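Local coordinates for protein rhamnosidase B (Bacillus sp., PDB 2OKX) that hydrolyses terminal alpha-L-rhamnose residues from rhamnosides as a glycoside hydrolase of family 78, at residues L439-G444 and H522-R527; G504-F509 and D835-W840; A445-F450 and S553-R558. One frame throughout, in Å; residues are numbered along the deposited sequence. Where two conformers were deposited one is given.

Interaction 1: L439-G444 and H522-R527. With CA (calcium ion), chain C.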
loop_
_atom_site.group_PDB
_atom_site.type_symbol
_atom_site.label_atom_id
_atom_site.label_comp_id
_atom_site.label_asym_id
_atom_site.label_seq_id
_atom_site.Cartn_x
_atom_site.Cartn_y
_atom_site.Cartn_z
ATOM N N LEU A 439 -2.662 18.944 17.886
ATOM C CA LEU A 439 -3.240 17.870 18.682
ATOM C C LEU A 439 -2.758 16.547 18.102
ATOM O O LEU A 439 -2.807 16.356 16.892
ATOM C CB LEU A 439 -4.767 17.895 18.595
ATOM C CG LEU A 439 -5.603 18.639 19.635
ATOM C CD1 LEU A 439 -5.109 20.052 19.817
ATOM C CD2 LEU A 439 -7.059 18.615 19.185
ATOM N N VAL A 440 -2.274 15.644 18.951
ATOM C CA VAL A 440 -1.868 14.326 18.471
ATOM C C VAL A 440 -2.957 13.388 18.972
ATOM O O VAL A 440 -3.086 13.149 20.173
ATOM C CB VAL A 440 -0.492 13.880 19.018
ATOM C CG1 VAL A 440 -0.202 12.446 18.575
ATOM C CG2 VAL A 440 0.600 14.796 18.477
ATOM N N ILE A 441 -3.757 12.895 18.033
ATOM C CA ILE A 441 -4.876 12.009 18.324
ATOM C C ILE A 441 -4.432 10.565 18.137
ATOM O O ILE A 441 -3.934 10.214 17.075
ATOM C CB ILE A 441 -6.047 12.288 17.349
ATOM C CG1 ILE A 441 -6.443 13.770 17.411
ATOM C CG2 ILE A 441 -7.224 11.393 17.669
ATOM C CD1 ILE A 441 -6.889 14.228 18.764
ATOM N N ASP A 442 -4.621 9.735 19.158
ATOM C CA ASP A 442 -4.233 8.324 19.084
ATOM C C ASP A 442 -5.458 7.447 18.855
ATOM O O ASP A 442 -6.348 7.379 19.704
ATOM C CB ASP A 442 -3.535 7.900 20.384
ATOM C CG ASP A 442 -2.974 6.480 20.325
ATOM O OD1 ASP A 442 -3.152 5.787 19.297
ATOM O OD2 ASP A 442 -2.348 6.059 21.319
ATOM N N LEU A 443 -5.503 6.775 17.706
ATOM C CA LEU A 443 -6.620 5.889 17.395
ATOM C C LEU A 443 -6.619 4.664 18.316
ATOM O O LEU A 443 -7.640 3.999 18.462
ATOM C CB LEU A 443 -6.555 5.422 15.933
ATOM C CG LEU A 443 -6.733 6.486 14.848
ATOM C CD1 LEU A 443 -6.870 5.808 13.487
ATOM C CD2 LEU A 443 -7.970 7.326 15.150
ATOM N N GLY A 444 -5.474 4.372 18.929
ATOM C CA GLY A 444 -5.372 3.225 19.823
ATOM C C GLY A 444 -4.724 2.044 19.124
ATOM O O GLY A 444 -4.172 1.142 19.756
ATOM N N HIS A 522 -16.097 19.345 17.366
ATOM C CA HIS A 522 -17.198 18.484 17.779
ATOM C C HIS A 522 -16.806 17.017 17.726
ATOM O O HIS A 522 -17.251 16.223 18.550
ATOM C CB HIS A 522 -18.436 18.734 16.914
ATOM C CG HIS A 522 -19.152 20.005 17.254
ATOM N ND1 HIS A 522 -18.707 21.243 16.845
ATOM C CD2 HIS A 522 -20.248 20.232 18.016
ATOM C CE1 HIS A 522 -19.496 22.179 17.342
ATOM N NE2 HIS A 522 -20.439 21.593 18.056
ATOM N N GLU A 523 -15.986 16.661 16.746
ATOM C CA GLU A 523 -15.502 15.294 16.617
ATOM C C GLU A 523 -14.466 15.116 15.520
ATOM O O GLU A 523 -14.505 15.788 14.485
ATOM C CB GLU A 523 -16.654 14.313 16.382
ATOM C CG GLU A 523 -17.521 14.599 15.172
ATOM C CD GLU A 523 -18.628 13.572 15.014
ATOM O OE1 GLU A 523 -19.250 13.219 16.036
ATOM O OE2 GLU A 523 -18.884 13.119 13.878
ATOM N N ILE A 524 -13.519 14.223 15.785
ATOM C CA ILE A 524 -12.466 13.869 14.847
ATOM C C ILE A 524 -12.515 12.345 14.919
ATOM O O ILE A 524 -12.574 11.769 16.011
ATOM C CB ILE A 524 -11.081 14.431 15.289
ATOM C CG1 ILE A 524 -9.980 13.936 14.345
ATOM C CG2 ILE A 524 -10.773 14.033 16.713
ATOM C CD1 ILE A 524 -10.122 14.412 12.906
ATOM N N TYR A 525 -12.528 11.693 13.765
ATOM C CA TYR A 525 -12.637 10.239 13.738
ATOM C C TYR A 525 -12.159 9.696 12.404
ATOM O O TYR A 525 -11.698 10.444 11.543
ATOM C CB TYR A 525 -14.103 9.848 13.910
ATOM C CG TYR A 525 -14.990 10.487 12.857
ATOM C CD1 TYR A 525 -15.551 11.751 13.056
ATOM C CD2 TYR A 525 -15.202 9.861 11.628
ATOM C CE1 TYR A 525 -16.297 12.378 12.051
ATOM C CE2 TYR A 525 -15.939 10.476 10.622
ATOM C CZ TYR A 525 -16.483 11.734 10.838
ATOM O OH TYR A 525 -17.196 12.342 9.831
ATOM N N ILE A 526 -12.277 8.385 12.239
ATOM C CA ILE A 526 -11.905 7.759 10.982
ATOM C C ILE A 526 -13.011 6.806 10.574
ATOM O O ILE A 526 -13.618 6.148 11.421
ATOM C CB ILE A 526 -10.571 6.964 11.077
ATOM C CG1 ILE A 526 -10.157 6.507 9.674
ATOM C CG2 ILE A 526 -10.727 5.739 12.004
ATOM C CD1 ILE A 526 -8.777 5.864 9.592
ATOM N N ARG A 527 -13.319 6.771 9.284
ATOM C CA ARG A 527 -14.316 5.835 8.800
ATOM C C ARG A 527 -13.456 4.707 8.257
ATOM O O ARG A 527 -12.944 4.777 7.136
ATOM C CB ARG A 527 -15.187 6.465 7.702
ATOM C CG ARG A 527 -16.051 7.625 8.211
ATOM C CD ARG A 527 -16.961 8.204 7.125
ATOM N NE ARG A 527 -17.995 7.256 6.723
ATOM C CZ ARG A 527 -19.101 7.004 7.417
ATOM N NH1 ARG A 527 -19.340 7.637 8.561
ATOM N NH2 ARG A 527 -19.962 6.100 6.974
HETATM CA CA CA C . -19.615 15.806 19.534
HETATM O O HOH W 1 -19.127 13.593 19.027
HETATM O O HOH W 2 -20.146 18.112 19.938
HETATM O O HOH W 3 -17.941 15.832 21.133
#

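Interaction 2: G504-F509 and D835-W840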
loop_
_atom_site.group_PDB
_atom_site.type_symbol
_atom_site.label_atom_id
_atom_site.label_comp_id
_atom_site.label_asym_id
_atom_site.label_seq_id
_atom_site.Cartn_x
_atom_site.Cartn_y
_atom_site.Cartn_z
ATOM N N GLY A 504 -3.568 5.182 6.015
ATOM C CA GLY A 504 -3.346 4.193 7.055
ATOM C C GLY A 504 -2.424 4.836 8.071
ATOM O O GLY A 504 -1.413 5.435 7.698
ATOM N N PHE A 505 -2.769 4.731 9.348
ATOM C CA PHE A 505 -1.965 5.338 10.402
ATOM C C PHE A 505 -2.571 5.002 11.759
ATOM O O PHE A 505 -3.670 4.456 11.838
ATOM C CB PHE A 505 -1.975 6.862 10.228
ATOM C CG PHE A 505 -3.345 7.470 10.375
ATOM C CD1 PHE A 505 -3.795 7.919 11.614
ATOM C CD2 PHE A 505 -4.212 7.534 9.288
ATOM C CE1 PHE A 505 -5.087 8.420 11.771
ATOM C CE2 PHE A 505 -5.513 8.034 9.433
ATOM C CZ PHE A 505 -5.951 8.477 10.677
ATOM N N ARG A 506 -1.845 5.319 12.824
ATOM C CA ARG A 506 -2.362 5.111 14.167
ATOM C C ARG A 506 -2.510 6.465 14.855
ATOM O O ARG A 506 -3.492 6.710 15.547
ATOM C CB ARG A 506 -1.436 4.226 15.018
ATOM C CG ARG A 506 -1.812 4.292 16.498
ATOM C CD ARG A 506 -1.156 3.237 17.399
ATOM N NE ARG A 506 -1.470 3.530 18.800
ATOM C CZ ARG A 506 -1.009 2.853 19.852
ATOM N NH1 ARG A 506 -0.203 1.813 19.692
ATOM N NH2 ARG A 506 -1.331 3.245 21.078
ATOM N N TYR A 507 -1.529 7.341 14.656
ATOM C CA TYR A 507 -1.535 8.661 15.290
ATOM C C TYR A 507 -1.802 9.759 14.274
ATOM O O TYR A 507 -1.188 9.789 13.215
ATOM C CB TYR A 507 -0.184 8.925 15.956
ATOM C CG TYR A 507 0.259 7.813 16.880
ATOM C CD1 TYR A 507 -0.118 7.801 18.227
ATOM C CD2 TYR A 507 1.056 6.775 16.406
ATOM C CE1 TYR A 507 0.299 6.775 19.083
ATOM C CE2 TYR A 507 1.475 5.747 17.247
ATOM C CZ TYR A 507 1.098 5.755 18.581
ATOM O OH TYR A 507 1.550 4.755 19.409
ATOM N N LEU A 508 -2.712 10.668 14.607
ATOM C CA LEU A 508 -3.040 11.763 13.710
ATOM C C LEU A 508 -2.628 13.110 14.284
ATOM O O LEU A 508 -3.064 13.501 15.371
ATOM C CB LEU A 508 -4.542 11.787 13.419
ATOM C CG LEU A 508 -5.023 12.849 12.420
ATOM C CD1 LEU A 508 -4.540 12.494 11.018
ATOM C CD2 LEU A 508 -6.543 12.922 12.438
ATOM N N PHE A 509 -1.765 13.812 13.565
ATOM C CA PHE A 509 -1.362 15.142 13.990
ATOM C C PHE A 509 -2.410 16.063 13.381
ATOM O O PHE A 509 -2.508 16.168 12.160
ATOM C CB PHE A 509 0.019 15.513 13.439
ATOM C CG PHE A 509 1.161 14.898 14.193
ATOM C CD1 PHE A 509 1.479 13.552 14.035
ATOM C CD2 PHE A 509 1.918 15.668 15.071
ATOM C CE1 PHE A 509 2.540 12.981 14.747
ATOM C CE2 PHE A 509 2.978 15.109 15.786
ATOM C CZ PHE A 509 3.289 13.762 15.623
ATOM N N ASP A 835 4.737 -1.668 21.626
ATOM C CA ASP A 835 3.300 -1.422 21.516
ATOM C C ASP A 835 2.716 -1.558 20.109
ATOM O O ASP A 835 1.787 -0.841 19.741
ATOM C CB ASP A 835 2.968 -0.036 22.090
ATOM C CG ASP A 835 1.485 0.145 22.364
ATOM O OD1 ASP A 835 0.824 -0.843 22.743
ATOM O OD2 ASP A 835 0.980 1.277 22.218
ATOM N N ALA A 836 3.249 -2.487 19.326
ATOM C CA ALA A 836 2.739 -2.706 17.979
ATOM C C ALA A 836 1.303 -3.235 18.053
ATOM O O ALA A 836 0.954 -3.991 18.961
ATOM C CB ALA A 836 3.626 -3.709 17.235
ATOM N N THR A 837 0.464 -2.824 17.110
ATOM C CA THR A 837 -0.911 -3.302 17.080
ATOM C C THR A 837 -1.110 -4.042 15.763
ATOM O O THR A 837 -2.201 -4.527 15.466
ATOM C CB THR A 837 -1.926 -2.138 17.204
ATOM O OG1 THR A 837 -1.605 -1.108 16.261
ATOM C CG2 THR A 837 -1.898 -1.560 18.621
ATOM N N THR A 838 -0.028 -4.114 14.990
ATOM C CA THR A 838 0.009 -4.794 13.699
ATOM C C THR A 838 1.420 -5.353 13.511
ATOM O O THR A 838 2.340 -4.978 14.238
ATOM C CB THR A 838 -0.325 -3.827 12.526
ATOM O OG1 THR A 838 0.522 -2.674 12.592
ATOM C CG2 THR A 838 -1.777 -3.379 12.599
ATOM N N CYS A 839 1.592 -6.242 12.535
ATOM C CA CYS A 839 2.888 -6.863 12.276
ATOM C C CYS A 839 3.797 -6.052 11.363
ATOM O O CYS A 839 3.397 -5.632 10.271
ATOM C CB CYS A 839 2.681 -8.255 11.679
ATOM S SG CYS A 839 1.651 -9.299 12.726
ATOM N N TRP A 840 5.033 -5.869 11.816
ATOM C CA TRP A 840 6.035 -5.100 11.087
ATOM C C TRP A 840 6.428 -5.701 9.752
ATOM O O TRP A 840 6.462 -6.917 9.585
ATOM C CB TRP A 840 7.308 -4.944 11.921
ATOM C CG TRP A 840 7.130 -4.217 13.211
ATOM C CD1 TRP A 840 6.031 -3.514 13.623
ATOM C CD2 TRP A 840 8.093 -4.111 14.262
ATOM N NE1 TRP A 840 6.254 -2.979 14.872
ATOM C CE2 TRP A 840 7.512 -3.330 15.285
ATOM C CE3 TRP A 840 9.393 -4.603 14.439
ATOM C CZ2 TRP A 840 8.188 -3.030 16.473
ATOM C CZ3 TRP A 840 10.064 -4.305 15.621
ATOM C CH2 TRP A 840 9.458 -3.524 16.622
HETATM O O HOH W 4 0.562 0.427 17.191
HETATM O O HOH W 5 2.496 3.576 22.493
#

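Interaction 3: A445-F450 and S553-R558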
loop_
_atom_site.group_PDB
_atom_site.type_symbol
_atom_site.label_atom_id
_atom_site.label_comp_id
_atom_site.label_asym_id
_atom_site.label_seq_id
_atom_site.Cartn_x
_atom_site.Cartn_y
_atom_site.Cartn_z
ATOM N N ALA A 445 -4.798 2.060 17.801
ATOM C CA ALA A 445 -4.221 1.013 16.976
ATOM C C ALA A 445 -4.163 1.529 15.553
ATOM O O ALA A 445 -4.769 2.546 15.222
ATOM C CB ALA A 445 -5.084 -0.249 17.034
ATOM N N GLU A 446 -3.423 0.830 14.712
ATOM C CA GLU A 446 -3.328 1.208 13.319
ATOM C C GLU A 446 -4.728 1.037 12.737
ATOM O O GLU A 446 -5.465 0.134 13.140
ATOM C CB GLU A 446 -2.353 0.274 12.600
ATOM C CG GLU A 446 -2.148 0.561 11.117
ATOM C CD GLU A 446 -0.857 1.313 10.837
ATOM O OE1 GLU A 446 -0.463 1.392 9.652
ATOM O OE2 GLU A 446 -0.235 1.822 11.795
ATOM N N ARG A 447 -5.110 1.927 11.826
ATOM C CA ARG A 447 -6.396 1.820 11.153
ATOM C C ARG A 447 -6.196 2.264 9.706
ATOM O O ARG A 447 -5.156 2.827 9.356
ATOM C CB ARG A 447 -7.477 2.660 11.852
ATOM C CG ARG A 447 -7.885 2.105 13.227
ATOM C CD ARG A 447 -9.259 2.593 13.672
ATOM N NE ARG A 447 -9.636 2.097 14.999
ATOM C CZ ARG A 447 -9.914 0.826 15.289
ATOM N NH1 ARG A 447 -9.867 -0.111 14.351
ATOM N NH2 ARG A 447 -10.244 0.487 16.529
ATOM N N SER A 448 -7.176 1.982 8.860
ATOM C CA SER A 448 -7.086 2.343 7.453
ATOM C C SER A 448 -8.445 2.848 7.014
ATOM O O SER A 448 -9.453 2.154 7.165
ATOM C CB SER A 448 -6.685 1.119 6.623
ATOM O OG SER A 448 -6.650 1.408 5.235
ATOM N N GLY A 449 -8.484 4.060 6.478
ATOM C CA GLY A 449 -9.761 4.590 6.051
ATOM C C GLY A 449 -9.806 6.072 5.753
ATOM O O GLY A 449 -8.795 6.694 5.410
ATOM N N PHE A 450 -10.995 6.636 5.919
ATOM C CA PHE A 450 -11.251 8.038 5.621
ATOM C C PHE A 450 -11.417 8.919 6.849
ATOM O O PHE A 450 -12.357 8.755 7.636
ATOM C CB PHE A 450 -12.491 8.105 4.730
ATOM C CG PHE A 450 -12.460 7.109 3.599
ATOM C CD1 PHE A 450 -11.595 7.292 2.517
ATOM C CD2 PHE A 450 -13.233 5.955 3.649
ATOM C CE1 PHE A 450 -11.501 6.334 1.506
ATOM C CE2 PHE A 450 -13.146 4.987 2.640
ATOM C CZ PHE A 450 -12.277 5.180 1.568
ATOM N N SER A 553 -1.778 -10.162 14.413
ATOM C CA SER A 553 -1.701 -10.790 13.097
ATOM C C SER A 553 -3.062 -10.687 12.410
ATOM O O SER A 553 -3.150 -10.441 11.208
ATOM C CB SER A 553 -1.297 -12.267 13.221
ATOM O OG SER A 553 0.046 -12.404 13.668
ATOM N N ARG A 554 -4.126 -10.882 13.182
ATOM C CA ARG A 554 -5.481 -10.802 12.648
ATOM C C ARG A 554 -5.775 -9.357 12.223
ATOM O O ARG A 554 -6.328 -9.112 11.150
ATOM C CB ARG A 554 -6.483 -11.246 13.722
ATOM C CG ARG A 554 -7.897 -11.558 13.230
ATOM C CD ARG A 554 -8.930 -10.543 13.712
ATOM N NE ARG A 554 -8.935 -10.330 15.164
ATOM C CZ ARG A 554 -9.644 -11.023 16.054
ATOM N NH1 ARG A 554 -9.554 -10.716 17.342
ATOM N NH2 ARG A 554 -10.447 -12.010 15.677
ATOM N N HIS A 555 -5.408 -8.400 13.068
ATOM C CA HIS A 555 -5.663 -6.999 12.747
ATOM C C HIS A 555 -4.888 -6.555 11.505
ATOM O O HIS A 555 -5.415 -5.833 10.661
ATOM C CB HIS A 555 -5.306 -6.101 13.933
ATOM C CG HIS A 555 -5.786 -4.694 13.776
ATOM N ND1 HIS A 555 -7.106 -4.385 13.528
ATOM C CD2 HIS A 555 -5.122 -3.514 13.805
ATOM C CE1 HIS A 555 -7.235 -3.076 13.410
ATOM N NE2 HIS A 555 -6.047 -2.524 13.575
ATOM N N THR A 556 -3.640 -6.994 11.392
ATOM C CA THR A 556 -2.811 -6.635 10.244
ATOM C C THR A 556 -3.463 -7.127 8.948
ATOM O O THR A 556 -3.515 -6.414 7.947
ATOM C CB THR A 556 -1.414 -7.274 10.341
ATOM O OG1 THR A 556 -0.800 -6.897 11.578
ATOM C CG2 THR A 556 -0.533 -6.813 9.175
ATOM N N THR A 557 -3.952 -8.360 8.983
ATOM C CA THR A 557 -4.587 -8.969 7.820
ATOM C C THR A 557 -5.833 -8.193 7.419
ATOM O O THR A 557 -6.056 -7.935 6.241
ATOM C CB THR A 557 -4.943 -10.435 8.119
ATOM O OG1 THR A 557 -3.751 -11.125 8.513
ATOM C CG2 THR A 557 -5.538 -11.117 6.879
ATOM N N ARG A 558 -6.637 -7.818 8.405
ATOM C CA ARG A 558 -7.852 -7.048 8.163
ATOM C C ARG A 558 -7.528 -5.750 7.419
ATOM O O ARG A 558 -8.141 -5.441 6.397
ATOM C CB ARG A 558 -8.530 -6.745 9.503
ATOM C CG ARG A 558 -9.825 -5.954 9.441
ATOM C CD ARG A 558 -10.593 -6.161 10.744
ATOM N NE ARG A 558 -9.711 -6.065 11.907
ATOM C CZ ARG A 558 -9.926 -6.686 13.064
ATOM N NH1 ARG A 558 -10.997 -7.454 13.214
ATOM N NH2 ARG A 558 -9.066 -6.550 14.065
#

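Interaction 1: L439-G444 and H522-R527
Ile441 and Ile524 meet across the interior between two strands, and one step further along Leu443 meets Ile526, a worked example of how two beta-sheets are held face to face by branched aliphatic side chains. From Ile441, on strand 436-443, the CG1 methylene comes within 4.4 Å of the CG2 methyl of Ile524, while the two CA atoms stay 8.6 Å apart. Ile420, from a loop, touches both isoleucines. Asp442 points to the other side of its strand. Its OD1 accepts the backbone N of Gly444 at 2.7 Å, from above the carboxylate plane, and this Asx turn lies at the corner at Gly444. Leu443 returns to the interior. With CG anti to its carbonyl carbon (chi1 -65°), CD1 reaches the CG2 methyl of Ile526 at 4.1 Å, and the two side chains cross at about a right angle. Gly444 then turns the chain at backbone angles that would press a side chain against the preceding carbonyl O. On strand 520-528, His522 and Glu523 form a classic beta bulge opposite Glu454. The carbonyl O of His522 binds the calcium ion at 2.6 Å; among the other ligands of the metal are Val423 O and three waters, and OE1 of Glu523 accepts from one of these, water 1, at 3.0 Å. No hydrogen bond joins the two segments, as expected of strands from different sheets packed through apolar faces: a beta-sandwich core in the concanavalin-like domain, with a calcium site near the start of strand 520-528.

Interaction 2: G504-F509 and D835-W840
Arg506 and Asp835 form a salt bridge in which one carboxylate oxygen takes both terminal nitrogens of the guanidinium. NH1 of Arg506 donates to OD2 of Asp835 at 2.8 Å, with an N-H...O angle of 151°, and NH2 adds a weak second bond to the same oxygen at 3.2 Å. The acceptor lies near the guanidinium plane, at its edge, but is itself met from above the carboxylate plane; the two planes stand 71° apart. Beside it, the CG2 methyl of Thr837 packs 3.9 Å from NH1 of Arg506. Water 4 accepts from that NH1 and donates to the carbonyl O of Asp835, and it also bonds to OG1 of Thr837, whose other partner is the backbone N of Glu446. The bridge spans two domains: Arg506 sits in a classic beta bulge opposite Val468 in the concanavalin-like domain, whereas Asp835, at positive phi, is the C' residue of the Schellman motif ending helix 817-833 of the six-hairpin glycosidase domain. Further out, an extended chain with CG anti to the backbone N (chi1 166°) carries the guanidinium across, and NE is held by a salt bridge to Asp442. Tyr507 lies along one side: CG of Arg506 sits 3.6 Å above the plane of its ring, over the centre, and its OH lies above the guanidinium centre. Water 5 donates to OD2 of Asp835 at 2.8 Å and links weakly to that hydroxyl.

Interaction 3: A445-F450 and S553-R558
In His555, chi1 of -169° sets CG opposite the backbone N and swings the imidazole out from helix 544-559 toward strand 446-448; chi2 of 55° then turns NE2 to the carbonyl O of Glu446. The resulting hydrogen bond is nearly straight, with NE2 of His555 2.8 Å from O of Glu446 and an N-H...O angle of 169°. The acceptor lies close to the ring plane, while the donor is tilted moderately out of the carbonyl plane. At the other ring nitrogen, Arg558, one helical turn on, takes part in one of its two conformers: there its NH2 donates to ND1 of His555 at 3.0 Å, its NE does so more weakly, and its NH1 forms a salt bridge with Glu535. Each partner atom of the NH2-ND1 bond lies near the other group's plane. With NE2 donating and ND1 accepting in this conformer, the imidazole would be limited in its rotation. Around the bond to Glu446, the CB methyl of Ala445 lies 4.3 Å from NE2 of His555, and NH1 of Arg447 comes within 4.1 Å of CE1 of His555, its guanidinium almost perpendicular to the ring; the stronger partner of that NH1 is Gln528. A leucine in place of His555 would probably leave the carbonyl O of Glu446 without this donor and, in the conformer described, Arg558 freer to turn. Through this side-chain-to-backbone bond the short strand 446-448 of the concanavalin-like domain meets helix 544-559 of the six-hairpin glycosidase domain, an (alpha/alpha)6 barrel in this family.

The three contacts trace a passage from a domain's core to its borders. Interaction 1 is wholly buried and apolar, joining two sheets of one domain, whereas interactions 2 and 3 are polar and join that domain to the helical one: interaction 2 at the surface, through charge and water, interaction 3 partly buried, through a single directed bond. The same elements recur. Strand 436-443 of interaction 1 runs through a corner into strand 446-448 of interaction 3, and pairs with strand 507-513 of interaction 2, where the backbone O of Ile441 probably accepts from N of Leu508. On the helical side the backbone N of Cys839 meets OG1 of Thr556, coupling interactions 2 and 3.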